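Local atomic coordinates of VP5 (Halorubrum pleomorphic virus 6, PDB entry 6QGL), a protein that serves as an envelope protein of a haloarchaeal pleomorphic virus and probably drives fusion of the viral membrane with that of its host. Residues Y80-I85 with T273-A278. Sequence-based numbering, arbitrary orientation.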
loop_
_atom_site.group_PDB
_atom_site.type_symbol
_atom_site.label_atom_id
_atom_site.label_comp_id
_atom_site.label_asym_id
_atom_site.label_seq_id
_atom_site.Cartn_x
_atom_site.Cartn_y
_atom_site.Cartn_z
ATOM N N TYR A 80 -15.265 16.538 -2.908
ATOM C CA TYR A 80 -15.863 17.843 -2.617
ATOM C C TYR A 80 -15.320 18.888 -3.584
ATOM O O TYR A 80 -16.108 19.672 -4.108
ATOM C CB TYR A 80 -15.566 18.299 -1.177
ATOM C CG TYR A 80 -16.631 18.016 -0.137
ATOM C CD1 TYR A 80 -17.905 18.570 -0.244
ATOM C CD2 TYR A 80 -16.327 17.309 1.022
ATOM C CE1 TYR A 80 -18.876 18.344 0.732
ATOM C CE2 TYR A 80 -17.283 17.090 2.011
ATOM C CZ TYR A 80 -18.557 17.607 1.861
ATOM O OH TYR A 80 -19.492 17.382 2.841
ATOM N N THR A 81 -13.979 18.902 -3.819
ATOM C CA THR A 81 -13.320 19.850 -4.729
ATOM C C THR A 81 -13.968 19.762 -6.106
ATOM O O THR A 81 -14.490 20.757 -6.606
ATOM C CB THR A 81 -11.797 19.589 -4.829
ATOM O OG1 THR A 81 -11.217 19.516 -3.530
ATOM C CG2 THR A 81 -11.067 20.649 -5.651
ATOM N N GLU A 82 -13.991 18.546 -6.670
ATOM C CA GLU A 82 -14.509 18.251 -8.002
ATOM C C GLU A 82 -15.988 18.597 -8.177
ATOM O O GLU A 82 -16.346 19.216 -9.180
ATOM C CB GLU A 82 -14.227 16.792 -8.382
ATOM C CG GLU A 82 -14.199 16.552 -9.889
ATOM C CD GLU A 82 -14.349 15.116 -10.365
ATOM O OE1 GLU A 82 -14.089 14.187 -9.566
ATOM O OE2 GLU A 82 -14.710 14.920 -11.549
ATOM N N ALA A 83 -16.833 18.225 -7.199
ATOM C CA ALA A 83 -18.269 18.501 -7.232
ATOM C C ALA A 83 -18.597 19.979 -7.061
ATOM O O ALA A 83 -19.507 20.472 -7.732
ATOM C CB ALA A 83 -18.980 17.693 -6.180
ATOM N N LYS A 84 -17.873 20.685 -6.164
ATOM C CA LYS A 84 -18.085 22.117 -5.921
ATOM C C LYS A 84 -17.773 22.938 -7.151
ATOM O O LYS A 84 -18.551 23.823 -7.485
ATOM C CB LYS A 84 -17.281 22.621 -4.724
ATOM C CG LYS A 84 -18.023 22.441 -3.445
ATOM C CD LYS A 84 -17.118 22.739 -2.273
ATOM C CE LYS A 84 -17.798 22.378 -0.978
ATOM N NZ LYS A 84 -17.012 22.805 0.197
ATOM N N ILE A 85 -16.670 22.611 -7.855
ATOM C CA ILE A 85 -16.259 23.263 -9.110
ATOM C C ILE A 85 -17.374 23.113 -10.158
ATOM O O ILE A 85 -17.791 24.113 -10.740
ATOM C CB ILE A 85 -14.878 22.736 -9.602
ATOM C CG1 ILE A 85 -13.754 23.220 -8.663
ATOM C CG2 ILE A 85 -14.594 23.120 -11.070
ATOM C CD1 ILE A 85 -12.501 22.431 -8.704
ATOM N N THR A 273 -6.703 21.529 -10.216
ATOM C CA THR A 273 -6.993 20.863 -8.944
ATOM C C THR A 273 -5.806 20.025 -8.460
ATOM O O THR A 273 -5.089 19.487 -9.308
ATOM C CB THR A 273 -8.246 19.973 -9.076
ATOM O OG1 THR A 273 -7.936 18.831 -9.873
ATOM C CG2 THR A 273 -9.443 20.708 -9.654
ATOM N N PRO A 274 -5.626 19.822 -7.124
ATOM C CA PRO A 274 -4.521 18.964 -6.648
ATOM C C PRO A 274 -4.502 17.571 -7.286
ATOM O O PRO A 274 -3.417 17.039 -7.531
ATOM C CB PRO A 274 -4.753 18.899 -5.137
ATOM C CG PRO A 274 -5.469 20.159 -4.818
ATOM C CD PRO A 274 -6.388 20.376 -5.984
ATOM N N ARG A 275 -5.698 17.012 -7.606
ATOM C CA ARG A 275 -5.865 15.720 -8.283
ATOM C C ARG A 275 -5.261 15.809 -9.692
ATOM O O ARG A 275 -4.405 14.989 -10.021
ATOM C CB ARG A 275 -7.351 15.306 -8.338
ATOM C CG ARG A 275 -7.590 13.900 -8.887
ATOM C CD ARG A 275 -9.032 13.671 -9.301
ATOM N NE ARG A 275 -9.208 12.365 -9.941
ATOM C CZ ARG A 275 -10.315 11.968 -10.563
ATOM N NH1 ARG A 275 -11.367 12.773 -10.644
ATOM N NH2 ARG A 275 -10.376 10.762 -11.114
ATOM N N GLU A 276 -5.665 16.836 -10.492
ATOM C CA GLU A 276 -5.162 17.099 -11.850
ATOM C C GLU A 276 -3.643 17.297 -11.859
ATOM O O GLU A 276 -2.973 16.790 -12.756
ATOM C CB GLU A 276 -5.846 18.330 -12.467
ATOM C CG GLU A 276 -7.237 18.064 -13.016
ATOM C CD GLU A 276 -8.063 19.294 -13.351
ATOM O OE1 GLU A 276 -7.824 20.368 -12.750
ATOM O OE2 GLU A 276 -8.968 19.177 -14.208
ATOM N N ARG A 277 -3.109 18.014 -10.845
ATOM C CA ARG A 277 -1.683 18.290 -10.655
ATOM C C ARG A 277 -0.882 16.983 -10.542
ATOM O O ARG A 277 0.107 16.822 -11.256
ATOM C CB ARG A 277 -1.481 19.164 -9.405
ATOM C CG ARG A 277 -0.059 19.702 -9.214
ATOM C CD ARG A 277 0.054 21.176 -9.557
ATOM N NE ARG A 277 -0.844 21.995 -8.742
ATOM C CZ ARG A 277 -1.365 23.154 -9.126
ATOM N NH1 ARG A 277 -2.182 23.819 -8.322
ATOM N NH2 ARG A 277 -1.073 23.660 -10.319
ATOM N N ALA A 278 -1.335 16.051 -9.671
ATOM C CA ALA A 278 -0.708 14.746 -9.431
ATOM C C ALA A 278 -0.759 13.809 -10.645
ATOM O O ALA A 278 0.205 13.085 -10.878
ATOM C CB ALA A 278 -1.333 14.075 -8.220
#
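Glu82 and Arg275 form a single-contact salt bridge beside a small methyl contact, a surface junction where the side of helix 73-92 meets the capped N-terminus of helix 274-283. OE1 of Glu82 lies 3.3 Å from NH1 of Arg275, at the edge of the guanidinium and near its plane. The carboxylate is turned 54° from that plane, and OE2 of Glu82 stays farther off, so the pairing leans on one oxygen and one nitrogen. Both side chains reach it extended: in Arg275, CG is anti to the backbone N (chi1 -173°), which sends the chain out from its helix to the glutamate. NE of the same arginine is hydrogen-bonded to the carbonyl O of Leu26, so the guanidinium is also held from outside the pair.

Next to the ion pair, CD1 of Ile85 packs 3.6 Å from CG2 of Thr273, while CG2 of Thr81 lies 4.3 Å from CG2 of Thr273, at the margin of contact. With chi1 of Thr273 at 72°, OG1 sits between the backbone N and the carbonyl carbon and CG2 meets Ile85. That hydroxyl takes part in a capping box: Glu276 N donates to Thr273 OG1 (3.1 Å), and Thr273 N donates to Glu276 OE1 (3.0 Å). The hydroxyl of Thr81 is bonded instead to Gln472 and to the carbonyl of His77.

Tyr111 of helix 97-140 touches both Glu82 and Arg275, whereas Trp483 and Asn490 of helix 480-496 pack against Ile85 and Pro274, respectively.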